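AGR_C_1268p (Agrobacterium tumefaciens str. C58, PDB 2GHS) is a regucalcin-like protein of the SMP-30 family that probably binds a divalent metal ion such as calcium or zinc and acts as a gluconolactonase. Local coordinates at residues A[53-58]-A[319-324]. Numbering follows the deposited sequence.
Sequences GPTFDP and RFEPLY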
loop_
_atom_site.group_PDB
_atom_site.type_symbol
_atom_site.label_atom_id
_atom_site.label_comp_id
_atom_site.label_asym_id
_atom_site.label_seq_id
_atom_site.Cartn_x
_atom_site.Cartn_y
_atom_site.Cartn_z
ATOM N N GLY A 53 -2.022 -2.065 2.886
ATOM C CA GLY A 53 -2.925 -1.079 2.347
ATOM C C GLY A 53 -3.317 0.122 3.215
ATOM O O GLY A 53 -4.450 0.600 3.100
ATOM N N PRO A 54 -2.402 0.629 4.056
ATOM C CA PRO A 54 -2.819 1.737 4.929
ATOM C C PRO A 54 -3.093 3.014 4.176
ATOM O O PRO A 54 -2.431 3.279 3.139
ATOM C CB PRO A 54 -1.576 1.984 5.819
ATOM C CG PRO A 54 -0.460 1.459 5.037
ATOM C CD PRO A 54 -0.999 0.277 4.259
ATOM N N THR A 55 -4.026 3.827 4.674
ATOM C CA THR A 55 -4.289 5.137 4.083
ATOM C C THR A 55 -4.909 6.025 5.160
ATOM O O THR A 55 -5.265 5.536 6.247
ATOM C CB THR A 55 -5.186 4.996 2.798
ATOM O OG1 THR A 55 -5.304 6.261 2.135
ATOM C CG2 THR A 55 -6.554 4.478 3.127
ATOM N N PHE A 56 -4.956 7.332 4.924
ATOM C CA PHE A 56 -5.395 8.258 5.947
ATOM C C PHE A 56 -6.506 9.128 5.351
ATOM O O PHE A 56 -6.406 9.582 4.193
ATOM C CB PHE A 56 -4.250 9.182 6.363
ATOM C CG PHE A 56 -4.572 10.089 7.534
ATOM C CD1 PHE A 56 -4.808 9.589 8.806
ATOM C CD2 PHE A 56 -4.559 11.440 7.352
ATOM C CE1 PHE A 56 -5.088 10.457 9.844
ATOM C CE2 PHE A 56 -4.806 12.293 8.397
ATOM C CZ PHE A 56 -5.068 11.798 9.625
ATOM N N ASP A 57 -7.548 9.327 6.148
ATOM C CA ASP A 57 -8.638 10.299 5.867
ATOM C C ASP A 57 -8.469 11.560 6.703
ATOM O O ASP A 57 -8.791 11.560 7.887
ATOM C CB ASP A 57 -10.008 9.637 6.151
ATOM C CG ASP A 57 -11.201 10.513 5.757
ATOM O OD1 ASP A 57 -11.030 11.737 5.530
ATOM O OD2 ASP A 57 -12.337 9.966 5.673
ATOM N N PRO A 58 -7.975 12.643 6.097
ATOM C CA PRO A 58 -7.722 13.869 6.821
ATOM C C PRO A 58 -8.980 14.549 7.384
ATOM O O PRO A 58 -8.910 15.223 8.394
ATOM C CB PRO A 58 -7.000 14.742 5.787
ATOM C CG PRO A 58 -7.419 14.245 4.509
ATOM C CD PRO A 58 -7.641 12.776 4.669
ATOM N N ARG A 319 1.722 13.939 1.192
ATOM C CA ARG A 319 0.512 14.438 0.565
ATOM C C ARG A 319 -0.603 13.456 0.820
ATOM O O ARG A 319 -0.387 12.242 0.843
ATOM C CB ARG A 319 0.666 14.606 -0.935
ATOM C CG ARG A 319 1.357 13.485 -1.631
ATOM C CD ARG A 319 1.263 13.628 -3.193
ATOM N NE ARG A 319 2.593 13.487 -3.775
ATOM C CZ ARG A 319 3.018 12.486 -4.552
ATOM N NH1 ARG A 319 2.211 11.503 -4.929
ATOM N NH2 ARG A 319 4.289 12.497 -4.965
ATOM N N PHE A 320 -1.794 13.990 1.027
ATOM C CA PHE A 320 -2.930 13.138 1.231
ATOM C C PHE A 320 -3.324 12.475 -0.076
ATOM O O PHE A 320 -3.093 12.996 -1.156
ATOM C CB PHE A 320 -4.105 13.908 1.786
ATOM C CG PHE A 320 -3.835 14.563 3.147
ATOM C CD1 PHE A 320 -3.447 13.797 4.234
ATOM C CD2 PHE A 320 -3.999 15.916 3.331
ATOM C CE1 PHE A 320 -3.214 14.369 5.465
ATOM C CE2 PHE A 320 -3.790 16.496 4.580
ATOM C CZ PHE A 320 -3.394 15.696 5.645
ATOM N N GLU A 321 -3.885 11.273 0.059
ATOM C CA GLU A 321 -4.217 10.461 -1.080
ATOM C C GLU A 321 -5.379 11.076 -1.851
ATOM O O GLU A 321 -6.298 11.646 -1.256
ATOM C CB GLU A 321 -4.572 9.029 -0.596
ATOM C CG GLU A 321 -3.378 8.273 0.026
ATOM C CD GLU A 321 -2.203 7.969 -0.952
ATOM O OE1 GLU A 321 -2.443 7.682 -2.123
ATOM O OE2 GLU A 321 -1.012 8.041 -0.562
ATOM N N PRO A 322 -5.316 11.020 -3.178
ATOM C CA PRO A 322 -6.435 11.484 -3.985
ATOM C C PRO A 322 -7.707 10.705 -3.758
ATOM O O PRO A 322 -7.660 9.540 -3.363
ATOM C CB PRO A 322 -5.977 11.210 -5.428
ATOM C CG PRO A 322 -4.520 11.163 -5.335
ATOM C CD PRO A 322 -4.192 10.578 -4.026
ATOM N N LEU A 323 -8.827 11.334 -4.132
ATOM C CA LEU A 323 -10.146 10.701 -4.075
ATOM C C LEU A 323 -10.433 9.950 -5.365
ATOM O O LEU A 323 -10.087 10.416 -6.466
ATOM C CB LEU A 323 -11.245 11.738 -3.870
ATOM C CG LEU A 323 -11.280 12.595 -2.633
ATOM C CD1 LEU A 323 -12.682 13.199 -2.475
ATOM C CD2 LEU A 323 -10.925 11.831 -1.449
ATOM N N TYR A 324 -11.102 8.809 -5.239
ATOM C CA TYR A 324 -11.611 8.107 -6.396
ATOM C C TYR A 324 -12.857 8.790 -6.931
ATOM O O TYR A 324 -13.780 9.071 -6.172
ATOM C CB TYR A 324 -11.959 6.672 -6.056
ATOM C CG TYR A 324 -12.492 5.851 -7.205
ATOM C CD1 TYR A 324 -11.658 5.365 -8.222
ATOM C CD2 TYR A 324 -13.854 5.546 -7.296
ATOM C CE1 TYR A 324 -12.171 4.607 -9.262
ATOM C CE2 TYR A 324 -14.358 4.772 -8.321
ATOM C CZ TYR A 324 -13.525 4.304 -9.317
ATOM O OH TYR A 324 -13.982 3.514 -10.321
HETATM O O HOH W 1 -4.200 10.475 2.824
#
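T55, on the innermost strand of a propeller blade, meets E321 in the C-terminal tail that crosses the axial end of the six-bladed β-propeller. The threonine's OG1, anti to its own backbone N (chi1 -173°), lies 3.5 Å from E321 CG, so it touches the methylene part of the glutamate and not its carboxylate. β-Branching suits the extended backbone of a strand, and the short side chain leaves room for the glutamate methylenes while also touching L95 on strand 92-99. The glutamate chain bends at chi2 (-64°), and its OE2 forms a salt bridge with R140, carrying the charge away from the threonine. F56 follows, buried against L78 and I279. It presents a ring edge to the tail, CD2 standing 3.7 Å from CE1 of F320; the two side chains run alongside each other, and the apolar ring fits a place between its own blade's L78 and I279 of the neighbouring sheet. Its carbonyl O accepts a 2.7 Å bond from a water, which in turn accepts one of 2.9 Å from E321 N, so a single solvent molecule links strand and tail where the backbones are too far apart to pair directly. P58, just past the strand end, lays its pyrrolidine over one face of F320: CB sits 3.7 Å from the ring centroid and only 9° off the normal, a well-centred CH-pi contact. Proline's rigid ring presents CB and CG to the phenyl face. Shape-dependent apolar packing and one water bridge thus hold the tail here, while E321 keeps its charge for R140 on strand 134-141, so the tail links two sheets.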